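Local coordinates for transcriptional regulator, LuxR family (Burkholderia thailandensis, PDB 3MQQ), which probably regulates transcription as a DNA-binding LuxR-family protein, of which this chain is the PAS domain, at residues 80-85 with 112-117. Sequence-based numbering, arbitrary orientation.
Sequences MKRAGG and DLSATR
Arg82 lays the end of its guanidinium against the carboxylate of Asp112, a salt bridge across the antiparallel sheet of the PAS fold. Strand 87-96 lies between the two strands concerned: Arg82 directly follows strand 74-81 and starts the type II turn Arg82 to Gly85, whereas Asp112 closes strand 106-112. The bridge is end-on but not the matched two-to-two pairing, since NH1 and NH2 converge on one oxygen: Arg82 NH1 lies 2.9 Å from Asp112 OD2, and Arg82 NH2 is at the same separation from that atom. Both N-H...O angles are bent, near 142°, as expected when one acceptor is shared. The oxygen sits almost in the guanidinium plane, yet the carboxylate is turned 49° against that plane, and both nitrogens reach Asp112 OD2 from the same face of the carboxylate. A further bond from Arg82 NH2 to Asp112 OD1 is weak, at 3.5 Å.

Arg82 reaches this position with its chain extended from CG to NE, crossing the Asp112 side chain at about a right angle. Its NE pairs with Glu86, its NH1 also donates to the carbonyl of Ile34, and Phe88 adds a cation-pi contact, so several partners fix the rotation of the buried guanidinium. An ethanol, probably from the crystallisation liquor, lies about 3 Å from the Asp112 side chain at its nearest, which may mark a pocket.

A chi1 of -169° swings the Asp112 carboxylate away from the backbone N, beside the carbonyl carbon, and so toward the Ser114 that follows. Ser114 N, coming from above the carboxylate plane, donates to Asp112 OD1 at 2.9 Å and so closes an Asx turn; Ser114 OG gives a second bond to Asp112 OD1, at 2.7 Å, along the syn lone pair.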
HETATM    1  N   MSE B  80      10.300  12.386   5.733  1.00 21.96           N
HETATM    2  CA  MSE B  80       9.134  13.124   6.171  1.00 23.66           C
HETATM    3  C   MSE B  80       9.245  13.453   7.652  1.00 24.07           C
HETATM    4  O   MSE B  80      10.213  13.063   8.295  1.00 24.33           O
HETATM    5  CB  MSE B  80       7.859  12.317   5.848  1.00 24.79           C
HETATM    6  CG  MSE B  80       7.773  11.989   4.342  1.00 27.76           C
HETATM    7 SE   MSE B  80       7.470  13.555   3.243  1.00 37.16          SE
HETATM    8  CE  MSE B  80       5.531  13.630   3.364  1.00 30.74           C
ATOM      9  N   LYS B  81       8.259  14.186   8.153  1.00 25.06           N
ATOM     10  CA  LYS B  81       8.256  14.733   9.507  1.00 26.63           C
ATOM     11  C   LYS B  81       7.012  14.322  10.308  1.00 26.31           C
ATOM     12  O   LYS B  81       5.884  14.695   9.968  1.00 27.09           O
ATOM     13  CB  LYS B  81       8.343  16.266   9.435  1.00 29.55           C
ATOM     14  CG  LYS B  81       8.580  16.926  10.791  1.00 32.04           C
ATOM     15  CD  LYS B  81       8.776  18.427  10.629  1.00 37.71           C
ATOM     16  CE  LYS B  81       7.457  19.110  10.309  1.00 38.56           C
ATOM     17  NZ  LYS B  81       6.400  18.524  11.161  1.00 42.38           N
ATOM     18  N   ARG B  82       7.223  13.604  11.411  1.00 26.36           N
ATOM     19  CA  ARG B  82       6.126  13.275  12.332  1.00 28.63           C
ATOM     20  C   ARG B  82       5.656  14.513  13.103  1.00 31.79           C
ATOM     21  O   ARG B  82       6.403  15.481  13.242  1.00 33.33           O
ATOM     22  CB  ARG B  82       6.544  12.162  13.314  1.00 27.61           C
ATOM     23  CG  ARG B  82       7.204  10.947  12.668  1.00 27.87           C
ATOM     24  CD  ARG B  82       7.458   9.836  13.691  1.00 25.80           C
ATOM     25  NE  ARG B  82       8.489   8.873  13.298  1.00 25.31           N
ATOM     26  CZ  ARG B  82       8.262   7.778  12.576  1.00 28.45           C
ATOM     27  NH1 ARG B  82       7.025   7.510  12.129  1.00 28.11           N
ATOM     28  NH2 ARG B  82       9.260   6.960  12.294  1.00 27.57           N
ATOM     29  N   ALA B  83       4.407  14.502  13.567  1.00 30.34           N
ATOM     30  CA  ALA B  83       3.959  15.511  14.523  1.00 33.93           C
ATOM     31  C   ALA B  83       4.973  15.551  15.670  1.00 36.68           C
ATOM     32  O   ALA B  83       5.354  14.508  16.209  1.00 38.31           O
ATOM     33  CB  ALA B  83       2.549  15.198  15.043  1.00 35.88           C
ATOM     34  N   GLY B  84       5.443  16.744  16.008  1.00 38.30           N
ATOM     35  CA  GLY B  84       6.459  16.883  17.056  1.00 40.92           C
ATOM     36  C   GLY B  84       7.869  16.985  16.499  1.00 39.45           C
ATOM     37  O   GLY B  84       8.822  17.235  17.243  1.00 41.33           O
ATOM     38  N   GLY B  85       8.009  16.789  15.189  1.00 36.43           N
ATOM     39  CA  GLY B  85       9.269  17.097  14.504  1.00 35.56           C
ATOM     40  C   GLY B  85      10.225  15.977  14.113  1.00 34.46           C
ATOM     41  O   GLY B  85      11.158  16.216  13.344  1.00 33.29           O
ATOM     42  N   ASP B 112       6.099   3.621   6.767  1.00 21.04           N
ATOM     43  CA  ASP B 112       7.276   3.976   7.573  1.00 23.08           C
ATOM     44  C   ASP B 112       8.354   2.940   7.325  1.00 24.20           C
ATOM     45  O   ASP B 112       8.114   1.709   7.432  1.00 24.78           O
ATOM     46  CB  ASP B 112       6.880   3.995   9.072  1.00 24.32           C
ATOM     47  CG  ASP B 112       7.946   4.597   9.995  1.00 26.41           C
ATOM     48  OD1 ASP B 112       9.107   4.769   9.603  1.00 27.38           O
ATOM     49  OD2 ASP B 112       7.604   4.825  11.173  1.00 30.15           O
ATOM     50  N   LEU B 113       9.551   3.429   6.994  1.00 23.45           N
ATOM     51  CA  LEU B 113      10.667   2.529   6.736  1.00 26.23           C
ATOM     52  C   LEU B 113      11.604   2.411   7.931  1.00 27.24           C
ATOM     53  O   LEU B 113      12.708   1.903   7.793  1.00 29.41           O
ATOM     54  CB  LEU B 113      11.425   2.952   5.479  1.00 27.13           C
ATOM     55  CG  LEU B 113      10.537   3.166   4.244  1.00 27.95           C
ATOM     56  CD1 LEU B 113      11.348   3.737   3.121  1.00 30.01           C
ATOM     57  CD2 LEU B 113       9.828   1.868   3.808  1.00 27.68           C
ATOM     58  N   SER B 114      11.148   2.841   9.109  1.00 28.00           N
ATOM     59  CA  SER B 114      12.003   2.817  10.307  1.00 29.44           C
ATOM     60  C   SER B 114      12.324   1.421  10.827  1.00 30.52           C
ATOM     61  O   SER B 114      13.437   1.168  11.239  1.00 32.02           O
ATOM     62  CB  SER B 114      11.418   3.659  11.445  1.00 30.39           C
ATOM     63  OG  SER B 114      11.336   5.023  11.075  1.00 32.13           O
ATOM     64  N   ALA B 115      11.333   0.532  10.805  1.00 30.58           N
ATOM     65  CA  ALA B 115      11.526  -0.836  11.292  1.00 31.66           C
ATOM     66  C   ALA B 115      12.373  -1.644  10.327  1.00 31.69           C
ATOM     67  O   ALA B 115      12.244  -1.472   9.101  1.00 31.10           O
ATOM     68  CB  ALA B 115      10.159  -1.513  11.461  1.00 32.21           C
ATOM     69  N   THR B 116      13.190  -2.548  10.874  1.00 32.66           N
ATOM     70  CA  THR B 116      13.977  -3.492  10.076  1.00 31.15           C
ATOM     71  C   THR B 116      13.005  -4.289   9.197  1.00 30.27           C
ATOM     72  O   THR B 116      11.958  -4.747   9.674  1.00 29.83           O
ATOM     73  CB  THR B 116      14.786  -4.467  10.976  1.00 32.65           C
ATOM     74  OG1 THR B 116      15.683  -3.728  11.823  1.00 34.53           O
ATOM     75  CG2 THR B 116      15.610  -5.452  10.134  1.00 32.71           C
ATOM     76  N   ARG B 117      13.351  -4.423   7.918  1.00 29.55           N
ATOM     77  CA  ARG B 117      12.537  -5.164   6.959  1.00 29.03           C
ATOM     78  C   ARG B 117      12.663  -6.664   7.212  1.00 29.62           C
ATOM     79  O   ARG B 117      13.781  -7.212   7.283  1.00 31.51           O
ATOM     80  CB  ARG B 117      12.969  -4.853   5.523  1.00 28.61           C
ATOM     81  CG  ARG B 117      12.799  -3.401   5.126  1.00 29.32           C
ATOM     82  CD  ARG B 117      13.168  -3.182   3.676  1.00 30.93           C
ATOM     83  NE  ARG B 117      12.109  -3.641   2.789  1.00 27.94           N
ATOM     84  CZ  ARG B 117      11.127  -2.864   2.364  1.00 30.89           C
ATOM     85  NH1 ARG B 117      10.200  -3.349   1.550  1.00 31.96           N
ATOM     86  NH2 ARG B 117      11.078  -1.593   2.743  1.00 35.00           N
TER